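Local coordinates for protein crispr-associated endoribonuclease CAS2 (Thermococcus onnurineus, PDB 5G4D) that probably acts as a magnesium-dependent, single-strand-specific endoribonuclease and works with Cas1 in the adaptation stage of CRISPR immunity, at residues V7-V12 with N33-G38; D11-R16 with D59-V64. All coordinates share one frame; numbering follows the deposited sequence.

Contact 1. Residues V7-V12 with N33-G38; sequences VIVYDV and NSVFEG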
ATOM      1  N   VAL A   7      -4.472  -2.946   5.637  1.00 12.52           N
ATOM      2  CA  VAL A   7      -3.436  -2.943   4.605  1.00 12.93           C
ATOM      3  C   VAL A   7      -2.291  -2.143   5.185  1.00 12.16           C
ATOM      4  O   VAL A   7      -2.486  -0.989   5.587  1.00 12.76           O
ATOM      5  CB  VAL A   7      -3.903  -2.319   3.276  1.00 11.78           C
ATOM      6  CG1 VAL A   7      -2.724  -2.254   2.288  1.00 13.48           C
ATOM      7  CG2 VAL A   7      -5.089  -3.071   2.686  1.00 15.54           C
ATOM      8  N   ILE A   8      -1.103  -2.744   5.245  1.00 11.05           N
ATOM      9  CA  ILE A   8       0.057  -2.094   5.845  1.00 11.77           C
ATOM     10  C   ILE A   8       1.116  -1.885   4.774  1.00 13.40           C
ATOM     11  O   ILE A   8       1.508  -2.834   4.083  1.00 13.72           O
ATOM     12  CB  ILE A   8       0.635  -2.909   7.014  1.00 13.29           C
ATOM     13  CG1 ILE A   8      -0.424  -3.077   8.102  1.00 13.91           C
ATOM     14  CG2 ILE A   8       1.883  -2.212   7.566  1.00 13.65           C
ATOM     15  CD1 ILE A   8       0.142  -3.655   9.394  1.00 13.09           C
ATOM     16  N   VAL A   9       1.580  -0.648   4.640  1.00 11.28           N
ATOM     17  CA  VAL A   9       2.689  -0.314   3.747  1.00 12.55           C
ATOM     18  C   VAL A   9       3.781   0.315   4.595  1.00 13.21           C
ATOM     19  O   VAL A   9       3.490   1.021   5.565  1.00 13.84           O
ATOM     20  CB  VAL A   9       2.251   0.640   2.613  1.00 14.33           C
ATOM     21  CG1 VAL A   9       1.195  -0.016   1.753  1.00 14.95           C
ATOM     22  CG2 VAL A   9       1.728   1.952   3.194  1.00 15.97           C
ATOM     23  N   TYR A  10       5.040   0.051   4.258  1.00 12.68           N
ATOM     24  CA  TYR A  10       6.105   0.581   5.103  1.00 15.20           C
ATOM     25  C   TYR A  10       7.305   0.999   4.270  1.00 16.39           C
ATOM     26  O   TYR A  10       7.600   0.430   3.217  1.00 16.95           O
ATOM     27  CB  TYR A  10       6.545  -0.407   6.194  1.00 15.04           C
ATOM     28  CG  TYR A  10       6.977  -1.771   5.709  1.00 14.96           C
ATOM     29  CD1 TYR A  10       6.062  -2.803   5.580  1.00 14.50           C
ATOM     30  CD2 TYR A  10       8.312  -2.034   5.409  1.00 19.13           C
ATOM     31  CE1 TYR A  10       6.439  -4.048   5.145  1.00 17.25           C
ATOM     32  CE2 TYR A  10       8.710  -3.290   4.979  1.00 20.34           C
ATOM     33  CZ  TYR A  10       7.770  -4.294   4.857  1.00 19.18           C
ATOM     34  OH  TYR A  10       8.140  -5.552   4.438  1.00 19.05           O
ATOM     35  N   ASP A  11       7.966   2.031   4.770  1.00 15.95           N
ATOM     36  CA  ASP A  11       9.146   2.643   4.169  1.00 18.84           C
ATOM     37  C   ASP A  11      10.162   2.677   5.305  1.00 18.06           C
ATOM     38  O   ASP A  11      10.092   3.567   6.156  1.00 19.03           O
ATOM     39  CB  ASP A  11       8.790   4.035   3.656  1.00 21.63           C
ATOM     40  CG  ASP A  11       9.804   4.590   2.705  1.00 30.19           C
ATOM     41  OD1 ASP A  11      10.992   4.221   2.825  1.00 28.19           O
ATOM     42  OD2 ASP A  11       9.395   5.399   1.839  1.00 35.07           O
ATOM     43  N   VAL A  12      11.061   1.691   5.359  1.00 16.99           N
ATOM     44  CA  VAL A  12      11.938   1.483   6.515  1.00 14.77           C
ATOM     45  C   VAL A  12      13.374   1.430   6.017  1.00 19.82           C
ATOM     46  O   VAL A  12      13.638   0.889   4.940  1.00 20.43           O
ATOM     47  CB  VAL A  12      11.583   0.186   7.273  1.00 18.28           C
ATOM     48  CG1 VAL A  12      12.585  -0.092   8.401  1.00 20.48           C
ATOM     49  CG2 VAL A  12      10.153   0.270   7.852  1.00 15.13           C
ATOM     50  N   ASN A  33       6.374  -6.258  -2.438  1.00 26.35           N
ATOM     51  CA  ASN A  33       7.404  -5.611  -1.641  1.00 24.91           C
ATOM     52  C   ASN A  33       6.802  -4.523  -0.763  1.00 25.69           C
ATOM     53  O   ASN A  33       6.147  -3.597  -1.261  1.00 21.90           O
ATOM     54  CB  ASN A  33       8.490  -5.025  -2.538  1.00 28.12           C
ATOM     55  CG  ASN A  33       9.604  -4.405  -1.742  1.00 31.10           C
ATOM     56  OD1 ASN A  33       9.693  -3.181  -1.620  1.00 34.81           O
ATOM     57  ND2 ASN A  33      10.442  -5.251  -1.147  1.00 35.25           N
ATOM     58  N   SER A  34       6.986  -4.688   0.546  1.00 21.76           N
ATOM     59  CA  SER A  34       6.637  -3.702   1.571  1.00 20.20           C
ATOM     60  C   SER A  34       5.130  -3.474   1.685  1.00 16.86           C
ATOM     61  O   SER A  34       4.691  -2.424   2.160  1.00 15.39           O
ATOM     62  CB  SER A  34       7.360  -2.375   1.336  1.00 21.52           C
ATOM     63  OG  SER A  34       8.737  -2.607   1.115  1.00 28.71           O
ATOM     64  N   VAL A  35       4.320  -4.451   1.289  1.00 16.38           N
ATOM     65  CA  VAL A  35       2.868  -4.365   1.444  1.00 13.51           C
ATOM     66  C   VAL A  35       2.347  -5.664   2.038  1.00 15.22           C
ATOM     67  O   VAL A  35       2.647  -6.744   1.521  1.00 16.16           O
ATOM     68  CB  VAL A  35       2.162  -4.098   0.105  1.00 16.93           C
ATOM     69  CG1 VAL A  35       0.642  -3.947   0.331  1.00 15.03           C
ATOM     70  CG2 VAL A  35       2.768  -2.874  -0.591  1.00 16.00           C
ATOM     71  N   PHE A  36       1.525  -5.551   3.082  1.00 13.64           N
ATOM     72  CA  PHE A  36       0.861  -6.686   3.720  1.00 13.46           C
ATOM     73  C   PHE A  36      -0.618  -6.372   3.907  1.00 14.71           C
ATOM     74  O   PHE A  36      -1.020  -5.205   3.987  1.00 15.49           O
ATOM     75  CB  PHE A  36       1.488  -7.038   5.093  1.00 13.71           C
ATOM     76  CG  PHE A  36       2.856  -7.673   5.001  1.00 15.05           C
ATOM     77  CD1 PHE A  36       3.978  -6.902   4.772  1.00 12.77           C
ATOM     78  CD2 PHE A  36       3.009  -9.047   5.156  1.00 18.30           C
ATOM     79  CE1 PHE A  36       5.251  -7.484   4.674  1.00 17.79           C
ATOM     80  CE2 PHE A  36       4.276  -9.649   5.072  1.00 18.87           C
ATOM     81  CZ  PHE A  36       5.395  -8.866   4.838  1.00 19.63           C
ATOM     82  N   GLU A  37      -1.443  -7.420   3.989  1.00 14.36           N
ATOM     83  CA  GLU A  37      -2.854  -7.200   4.299  1.00 13.86           C
ATOM     84  C   GLU A  37      -3.448  -8.428   4.985  1.00 17.33           C
ATOM     85  O   GLU A  37      -2.911  -9.535   4.892  1.00 18.27           O
ATOM     86  CB  GLU A  37      -3.671  -6.842   3.044  1.00 15.52           C
ATOM     87  CG  GLU A  37      -3.819  -7.956   2.017  1.00 19.92           C
ATOM     88  CD  GLU A  37      -4.740  -7.570   0.866  1.00 16.49           C
ATOM     89  OE1 GLU A  37      -5.977  -7.681   1.039  1.00 22.48           O
ATOM     90  OE2 GLU A  37      -4.229  -7.164  -0.199  1.00 20.12           O
ATOM     91  N   GLY A  38      -4.572  -8.219   5.656  1.00 16.53           N
ATOM     92  CA  GLY A  38      -5.295  -9.322   6.271  1.00 18.67           C
ATOM     93  C   GLY A  38      -6.260  -8.876   7.346  1.00 17.89           C
ATOM     94  O   GLY A  38      -6.295  -7.720   7.773  1.00 16.23           O
TER

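Contact 2. Residues D11-R16 with D59-V64; sequences DVAVER and DEDSVV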
ATOM      1  N   ASP A  11       7.966   2.031   4.770  1.00 15.95           N
ATOM      2  CA  ASP A  11       9.146   2.643   4.169  1.00 18.84           C
ATOM      3  C   ASP A  11      10.162   2.677   5.305  1.00 18.06           C
ATOM      4  O   ASP A  11      10.092   3.567   6.156  1.00 19.03           O
ATOM      5  CB  ASP A  11       8.790   4.035   3.656  1.00 21.63           C
ATOM      6  CG  ASP A  11       9.804   4.590   2.705  1.00 30.19           C
ATOM      7  OD1 ASP A  11      10.992   4.221   2.825  1.00 28.19           O
ATOM      8  OD2 ASP A  11       9.395   5.399   1.839  1.00 35.07           O
ATOM      9  N   VAL A  12      11.061   1.691   5.359  1.00 16.99           N
ATOM     10  CA  VAL A  12      11.938   1.483   6.515  1.00 14.77           C
ATOM     11  C   VAL A  12      13.374   1.430   6.017  1.00 19.82           C
ATOM     12  O   VAL A  12      13.638   0.889   4.940  1.00 20.43           O
ATOM     13  CB  VAL A  12      11.583   0.186   7.273  1.00 18.28           C
ATOM     14  CG1 VAL A  12      12.585  -0.092   8.401  1.00 20.48           C
ATOM     15  CG2 VAL A  12      10.153   0.270   7.852  1.00 15.13           C
ATOM     16  N   ALA A  13      14.297   1.969   6.810  1.00 19.12           N
ATOM     17  CA  ALA A  13      15.697   2.005   6.401  1.00 21.55           C
ATOM     18  C   ALA A  13      16.241   0.593   6.201  1.00 20.01           C
ATOM     19  O   ALA A  13      15.763  -0.384   6.784  1.00 17.83           O
ATOM     20  CB  ALA A  13      16.530   2.758   7.436  1.00 21.28           C
ATOM     21  N   VAL A  14      17.296   0.496   5.383  1.00 21.21           N
ATOM     22  CA  VAL A  14      17.809  -0.813   4.994  1.00 20.21           C
ATOM     23  C   VAL A  14      18.270  -1.640   6.193  1.00 20.02           C
ATOM     24  O   VAL A  14      18.219  -2.874   6.151  1.00 21.31           O
ATOM     25  CB  VAL A  14      18.946  -0.643   3.964  1.00 25.73           C
ATOM     26  CG1 VAL A  14      20.136   0.041   4.595  1.00 26.09           C
ATOM     27  CG2 VAL A  14      19.349  -1.985   3.431  1.00 23.67           C
ATOM     28  N   GLU A  15      18.744  -0.997   7.266  1.00 22.19           N
ATOM     29  CA  GLU A  15      19.227  -1.766   8.416  1.00 24.75           C
ATOM     30  C   GLU A  15      18.109  -2.470   9.163  1.00 27.55           C
ATOM     31  O   GLU A  15      18.386  -3.378   9.960  1.00 26.61           O
ATOM     32  CB  GLU A  15      19.969  -0.877   9.417  1.00 26.19           C
ATOM     33  CG  GLU A  15      21.284  -0.321   8.946  1.00 29.91           C
ATOM     34  CD  GLU A  15      21.123   0.989   8.203  1.00 35.46           C
ATOM     35  OE1 GLU A  15      19.989   1.322   7.779  1.00 29.99           O
ATOM     36  OE2 GLU A  15      22.144   1.695   8.039  1.00 39.80           O
ATOM     37  N   ARG A  16      16.864  -2.064   8.941  1.00 20.33           N
ATOM     38  CA  ARG A  16      15.751  -2.553   9.730  1.00 23.69           C
ATOM     39  C   ARG A  16      14.639  -3.177   8.906  1.00 22.58           C
ATOM     40  O   ARG A  16      13.743  -3.802   9.491  1.00 23.51           O
ATOM     41  CB  ARG A  16      15.164  -1.405  10.566  1.00 21.34           C
ATOM     42  CG  ARG A  16      16.149  -0.810  11.565  1.00 25.05           C
ATOM     43  CD  ARG A  16      15.535   0.326  12.354  1.00 24.86           C
ATOM     44  NE  ARG A  16      15.267   1.511  11.543  1.00 23.03           N
ATOM     45  CZ  ARG A  16      16.179   2.430  11.240  1.00 27.40           C
ATOM     46  NH1 ARG A  16      17.423   2.301  11.679  1.00 27.91           N
ATOM     47  NH2 ARG A  16      15.850   3.489  10.514  1.00 25.39           N
ATOM     48  N   ASP A  59      12.088   8.146  14.121  1.00 34.10           N
ATOM     49  CA  ASP A  59      12.570   9.371  13.490  1.00 36.28           C
ATOM     50  C   ASP A  59      12.875   9.208  12.005  1.00 34.76           C
ATOM     51  O   ASP A  59      12.994  10.219  11.303  1.00 34.76           O
ATOM     52  CB  ASP A  59      13.831   9.879  14.202  1.00 39.29           C
ATOM     53  CG  ASP A  59      13.524  10.548  15.520  1.00 42.29           C
ATOM     54  OD1 ASP A  59      12.604  11.394  15.555  1.00 45.51           O
ATOM     55  OD2 ASP A  59      14.199  10.224  16.522  1.00 46.05           O
ATOM     56  N   GLU A  60      13.006   7.975  11.514  1.00 31.76           N
ATOM     57  CA  GLU A  60      13.398   7.708  10.134  1.00 28.39           C
ATOM     58  C   GLU A  60      12.326   6.982   9.338  1.00 30.33           C
ATOM     59  O   GLU A  60      12.046   7.357   8.191  1.00 28.60           O
ATOM     60  CB  GLU A  60      14.684   6.869  10.101  1.00 31.86           C
ATOM     61  CG  GLU A  60      15.895   7.506  10.745  1.00 38.18           C
ATOM     62  CD  GLU A  60      17.172   7.173   9.995  1.00 42.90           C
ATOM     63  OE1 GLU A  60      17.381   5.982   9.678  1.00 42.76           O
ATOM     64  OE2 GLU A  60      17.959   8.106   9.727  1.00 50.45           O
ATOM     65  N   ASP A  61      11.738   5.938   9.911  1.00 25.04           N
ATOM     66  CA  ASP A  61      10.889   5.013   9.179  1.00 24.65           C
ATOM     67  C   ASP A  61       9.436   5.469   9.204  1.00 23.90           C
ATOM     68  O   ASP A  61       9.021   6.269  10.047  1.00 23.61           O
ATOM     69  CB  ASP A  61      11.015   3.613   9.776  1.00 21.92           C
ATOM     70  CG  ASP A  61      12.458   3.146   9.861  1.00 25.46           C
ATOM     71  OD1 ASP A  61      13.259   3.531   8.979  1.00 23.85           O
ATOM     72  OD2 ASP A  61      12.791   2.386  10.799  1.00 23.54           O
ATOM     73  N   SER A  62       8.655   4.958   8.254  1.00 20.03           N
ATOM     74  CA  SER A  62       7.231   5.261   8.234  1.00 23.37           C
ATOM     75  C   SER A  62       6.434   4.009   7.902  1.00 21.51           C
ATOM     76  O   SER A  62       6.721   3.319   6.919  1.00 19.56           O
ATOM     77  CB  SER A  62       6.911   6.379   7.237  1.00 24.83           C
ATOM     78  OG  SER A  62       6.997   5.928   5.897  1.00 35.76           O
ATOM     79  N   VAL A  63       5.436   3.723   8.728  1.00 18.86           N
ATOM     80  CA  VAL A  63       4.485   2.646   8.494  1.00 19.19           C
ATOM     81  C   VAL A  63       3.101   3.273   8.442  1.00 18.17           C
ATOM     82  O   VAL A  63       2.746   4.066   9.320  1.00 18.43           O
ATOM     83  CB  VAL A  63       4.546   1.568   9.594  1.00 18.32           C
ATOM     84  CG1 VAL A  63       3.616   0.423   9.250  1.00 17.67           C
ATOM     85  CG2 VAL A  63       5.978   1.074   9.822  1.00 18.30           C
ATOM     86  N   VAL A  64       2.337   2.955   7.402  1.00 14.34           N
ATOM     87  CA  VAL A  64       0.951   3.404   7.282  1.00 15.95           C
ATOM     88  C   VAL A  64       0.060   2.176   7.371  1.00 14.25           C
ATOM     89  O   VAL A  64       0.232   1.218   6.608  1.00 12.44           O
ATOM     90  CB  VAL A  64       0.700   4.175   5.976  1.00 17.39           C
ATOM     91  CG1 VAL A  64      -0.787   4.527   5.845  1.00 16.65           C
ATOM     92  CG2 VAL A  64       1.547   5.434   5.935  1.00 19.05           C
TER
HETATM   93  O   HOH W   1      19.206   3.889   9.848  1.00 39.71           O

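Contact 1. Residues V7-V12 with N33-G38
The Tyr10 ring takes the backbone of Ser34 over one face and Phe36 at its edge. Ser34 CA sits 3.8 Å from the centroid of the Tyr10 ring and makes a CH-pi contact, offset toward the rim. At the edge, Phe36 CE1 packs 3.7 Å from Tyr10 CE1. Tyr10 OH in turn lies in the plane of the Phe36 ring, at its edge. The Tyr10 ring reaches this place because its CG stands between the backbone N and the carbonyl carbon (chi1 55°), which lays the ring across toward Ser34. Helix 17-25 packs on the Tyr10 side chain through Val17, Lys21 and Leu24, and Trp30 meets Phe36 edge-to-face.

The two backbones are held by hydrogen bonds. Ile8 N donates to Phe36 O at 2.8 Å, and Phe36 N returns a bond to Ile8 O at 2.9 Å. The bond from Tyr10 N to Ser34 O is longer (3.3 Å) and more bent (146°), where the pairing runs out. On the other face Val9 and Val35 lie side by side, with Val9 CG1 4.0 Å from Val35 CG2. Val35 also packs on Val9 of the second subunit. This is antiparallel pairing of two central strands in the ferredoxin-like fold of Cas2, with helices on one face and the dimer partner on the other.

Contact 2. Residues D11-R16 with D59-V64
Arg16 and Asp61 form the tight part of this contact. The guanidinium grips the carboxylate side-on with two nitrogens. Arg16 NE meets the syn lone pair of Asp61 OD2 at 2.7 Å, and Arg16 NH2 reaches Asp61 OD1 at 3.0 Å. The two planes are turned 36° apart, and the NH2 bond lies somewhat out of the carboxylate plane. Asp61 OD1 takes a second bond from Ala13 N at 2.9 Å, coming from the opposite face of the carboxylate. Asp61 OD2 also accepts from the backbone N of Asp57. Four bonds thus fix this buried carboxylate, which probably favours its charged form. Asp61 CG stands anti to its carbonyl carbon (chi1 -54°), which turns the acid toward the loop. Val12 crosses it, with CG1 3.5 Å from Asp61 OD2.

The outer side is looser. Exposed Glu60 approaches Arg16 at about a right angle and uses the anti lone pair of OE1 to bind Arg16 NH2 at 3.0 Å. A water bridges Arg16 NH1 and Glu60 OE1, with a weak bond to Glu15 OE1.

Asp11 and Ser62 form an antiparallel hydrogen-bonded pair. Asp11 N donates to Ser62 O at 2.8 Å, and Ser62 N donates to Asp11 O. The carboxylate of Asp11, predicted to bind catalytic magnesium, leads away from this pairing; its OD2 accepts from Asn33 N of the second subunit.

The contact joins the ends of two neighbouring strands: 4-11 runs out into the loop that leads to helix 17-25, and the turn after helix 42-55 enters strand 62-68. Arg16 is the N-cap residue of helix 17-25.

Strand 4-11 serves both contacts, paired with strand 35-40 in contact 1 and with strand 62-68 in contact 2. Contact 1 is buried near the centre of the chain and relies on backbone bonds, aromatic rings and valines. Contact 2 is partly buried, where strand 4-11 ends and strand 62-68 begins, and there charged groups and a water take over. They share Asp11 and Val12, and their centres are about 11 Å apart. Between them, Val9 O and Val64 N are 2.9 Å apart, a probable hydrogen bond within the sheet, and Ile8 CG2 packs on Val63 CG1 at 3.6 Å. Both touch the second subunit, and Val63 and Val64 carry the sheet across that interface.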